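PDB 5UFV: AA9 family lytic polysaccharide monooxygenase D from Myceliophthora thermophila, which uses a single copper ion to cleave cellulose oxidatively at its beta-1,4-glycosidic bonds, yielding C1-oxidised products. Local coordinates for residues T5-A10 against V153-I158. Numbering follows the deposited sequence.
Sequences TSYNIA and VRHELI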
loop_
_atom_site.group_PDB
_atom_site.type_symbol
_atom_site.label_atom_id
_atom_site.label_comp_id
_atom_site.label_asym_id
_atom_site.label_seq_id
_atom_site.Cartn_x
_atom_site.Cartn_y
_atom_site.Cartn_z
ATOM N N THR A 5 2.158 10.325 -5.020
ATOM C CA THR A 5 1.740 11.498 -5.741
ATOM C C THR A 5 1.319 11.336 -7.224
ATOM O O THR A 5 0.697 12.248 -7.785
ATOM C CB THR A 5 2.839 12.577 -5.602
ATOM O OG1 THR A 5 4.150 11.981 -5.736
ATOM C CG2 THR A 5 2.691 13.226 -4.232
ATOM N N SER A 6 1.637 10.204 -7.844
ATOM C CA SER A 6 1.326 9.971 -9.250
ATOM C C SER A 6 1.532 8.490 -9.584
ATOM O O SER A 6 2.135 7.758 -8.809
ATOM C CB SER A 6 2.218 10.828 -10.146
ATOM O OG SER A 6 3.564 10.416 -10.038
ATOM N N TYR A 7 1.044 8.043 -10.736
ATOM C CA TYR A 7 1.133 6.627 -11.095
ATOM C C TYR A 7 1.540 6.435 -12.564
ATOM O O TYR A 7 1.301 7.296 -13.420
ATOM C CB TYR A 7 -0.220 5.909 -10.890
ATOM C CG TYR A 7 -0.834 5.952 -9.504
ATOM C CD1 TYR A 7 -1.658 6.992 -9.123
ATOM C CD2 TYR A 7 -0.620 4.928 -8.595
ATOM C CE1 TYR A 7 -2.235 7.025 -7.857
ATOM C CE2 TYR A 7 -1.177 4.961 -7.332
ATOM C CZ TYR A 7 -1.992 6.010 -6.972
ATOM O OH TYR A 7 -2.557 6.039 -5.716
ATOM N N ASN A 8 2.142 5.279 -12.840
ATOM C CA ASN A 8 2.259 4.766 -14.199
ATOM C C ASN A 8 1.617 3.385 -14.281
ATOM O O ASN A 8 2.065 2.441 -13.654
ATOM C CB ASN A 8 3.717 4.712 -14.682
ATOM C CG ASN A 8 3.815 4.402 -16.160
ATOM O OD1 ASN A 8 3.487 3.301 -16.600
ATOM N ND2 ASN A 8 4.208 5.384 -16.940
ATOM N N ILE A 9 0.560 3.281 -15.062
ATOM C CA ILE A 9 -0.208 2.057 -15.149
ATOM C C ILE A 9 -0.361 1.631 -16.593
ATOM O O ILE A 9 -0.975 2.324 -17.412
ATOM C CB ILE A 9 -1.588 2.227 -14.504
ATOM C CG1 ILE A 9 -1.411 2.428 -12.991
ATOM C CG2 ILE A 9 -2.456 1.003 -14.775
ATOM C CD1 ILE A 9 -2.545 3.129 -12.316
ATOM N N ALA A 10 0.199 0.457 -16.874
ATOM C CA ALA A 10 0.205 -0.148 -18.205
ATOM C C ALA A 10 0.868 0.802 -19.154
ATOM O O ALA A 10 0.359 1.033 -20.240
ATOM C CB ALA A 10 -1.204 -0.479 -18.655
ATOM N N VAL A 153 -6.760 0.016 -5.899
ATOM C CA VAL A 153 -5.436 -0.457 -5.554
ATOM C C VAL A 153 -4.959 0.443 -4.446
ATOM O O VAL A 153 -5.188 1.626 -4.528
ATOM C CB VAL A 153 -4.476 -0.364 -6.731
ATOM C CG1 VAL A 153 -4.452 1.045 -7.313
ATOM C CG2 VAL A 153 -3.078 -0.792 -6.297
ATOM N N ARG A 154 -4.312 -0.103 -3.416
ATOM C CA ARG A 154 -3.949 0.678 -2.215
ATOM C C ARG A 154 -2.475 0.498 -1.889
ATOM O O ARG A 154 -2.007 -0.643 -1.714
ATOM C CB ARG A 154 -4.814 0.224 -1.026
ATOM C CG ARG A 154 -4.403 0.730 0.343
ATOM C CD ARG A 154 -5.415 0.238 1.361
ATOM N NE ARG A 154 -5.072 0.693 2.699
ATOM C CZ ARG A 154 -4.083 0.177 3.440
ATOM N NH1 ARG A 154 -3.353 -0.864 2.987
ATOM N NH2 ARG A 154 -3.829 0.704 4.645
ATOM N N HIS A 155 -1.742 1.608 -1.804
ATOM C CA HIS A 155 -0.333 1.557 -1.435
ATOM C C HIS A 155 -0.221 2.001 -0.029
ATOM O O HIS A 155 -0.860 2.962 0.346
ATOM C CB HIS A 155 0.525 2.449 -2.328
ATOM C CG HIS A 155 0.634 1.939 -3.725
ATOM N ND1 HIS A 155 -0.381 2.080 -4.648
ATOM C CD2 HIS A 155 1.596 1.211 -4.335
ATOM C CE1 HIS A 155 -0.034 1.493 -5.777
ATOM N NE2 HIS A 155 1.157 0.954 -5.612
ATOM N N GLU A 156 0.597 1.302 0.747
ATOM C CA GLU A 156 0.706 1.558 2.150
ATOM C C GLU A 156 2.136 1.344 2.531
ATOM O O GLU A 156 2.719 0.288 2.231
ATOM C CB GLU A 156 -0.199 0.607 2.936
ATOM C CG GLU A 156 -0.088 0.663 4.460
ATOM C CD GLU A 156 -0.961 -0.398 5.168
ATOM O OE1 GLU A 156 -1.217 -1.489 4.583
ATOM O OE2 GLU A 156 -1.421 -0.148 6.319
ATOM N N LEU A 157 2.695 2.373 3.177
ATOM C CA LEU A 157 4.000 2.328 3.790
ATOM C C LEU A 157 3.765 2.473 5.256
ATOM O O LEU A 157 2.995 3.340 5.664
ATOM C CB LEU A 157 4.863 3.506 3.354
ATOM C CG LEU A 157 5.106 3.665 1.858
ATOM C CD1 LEU A 157 6.123 4.771 1.636
ATOM C CD2 LEU A 157 5.557 2.368 1.208
ATOM N N ILE A 158 4.426 1.624 6.044
ATOM C CA ILE A 158 4.331 1.666 7.494
ATOM C C ILE A 158 5.721 1.974 8.030
ATOM O O ILE A 158 6.605 1.116 7.989
ATOM C CB ILE A 158 3.866 0.341 8.054
ATOM C CG1 ILE A 158 2.583 -0.109 7.373
ATOM C CG2 ILE A 158 3.628 0.467 9.539
ATOM C CD1 ILE A 158 2.111 -1.469 7.879
HETATM O O HOH W 1 -2.627 3.731 -4.564
#
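Tyr-7 and His-155 meet between the two sheets of the beta-sandwich, the immunoglobulin-like core of AA9 monooxygenases. Strand 4-9 belongs to one sheet and strand 149-159 to the other, and at the nearest point the CA atoms of these two residues are still 11.0 Å apart, so the gap is bridged by side chains and a water.

The direct contact is aromatic and loose. Tyr-7 CE2 lies 4.0 Å from His-155 CE1, which sits at the edge of the tyrosine ring near its plane. With the planes at 50° and the centroids 6.0 Å apart, the pair is neither stacked nor T-shaped; the two side chains run past each other in opposite directions. Both CB atoms point toward the opposite strand, and in both residues CG stands anti to the carbonyl carbon, beside the backbone N (chi1 -57° in Tyr-7, -69° in His-155). Ala-68 of strand 65-70 touches both residues, while Ala-173 of strand 167-177 packs on Tyr-7.

The polar link runs through one water, held between buried residues. Tyr-7 OH binds it at 2.6 Å, and the phenol oxygen has a further partner in Gln-29. A weak bond from the water reaches Val-153 O.

On strand 149-159 itself, Arg-154 turns away from Tyr-7 and forms an end-on salt bridge to Glu-156, its NH1 2.7 Å from Glu-156 OE1. Trp-83 and Tyr-196 also bind this carboxylate.

The His-155 side chain is about 8 Å from that of the copper-binding Tyr-169. His-155 ND1 lies 2.8 Å from the bridging water, which sits in the plane of the imidazole at its edge.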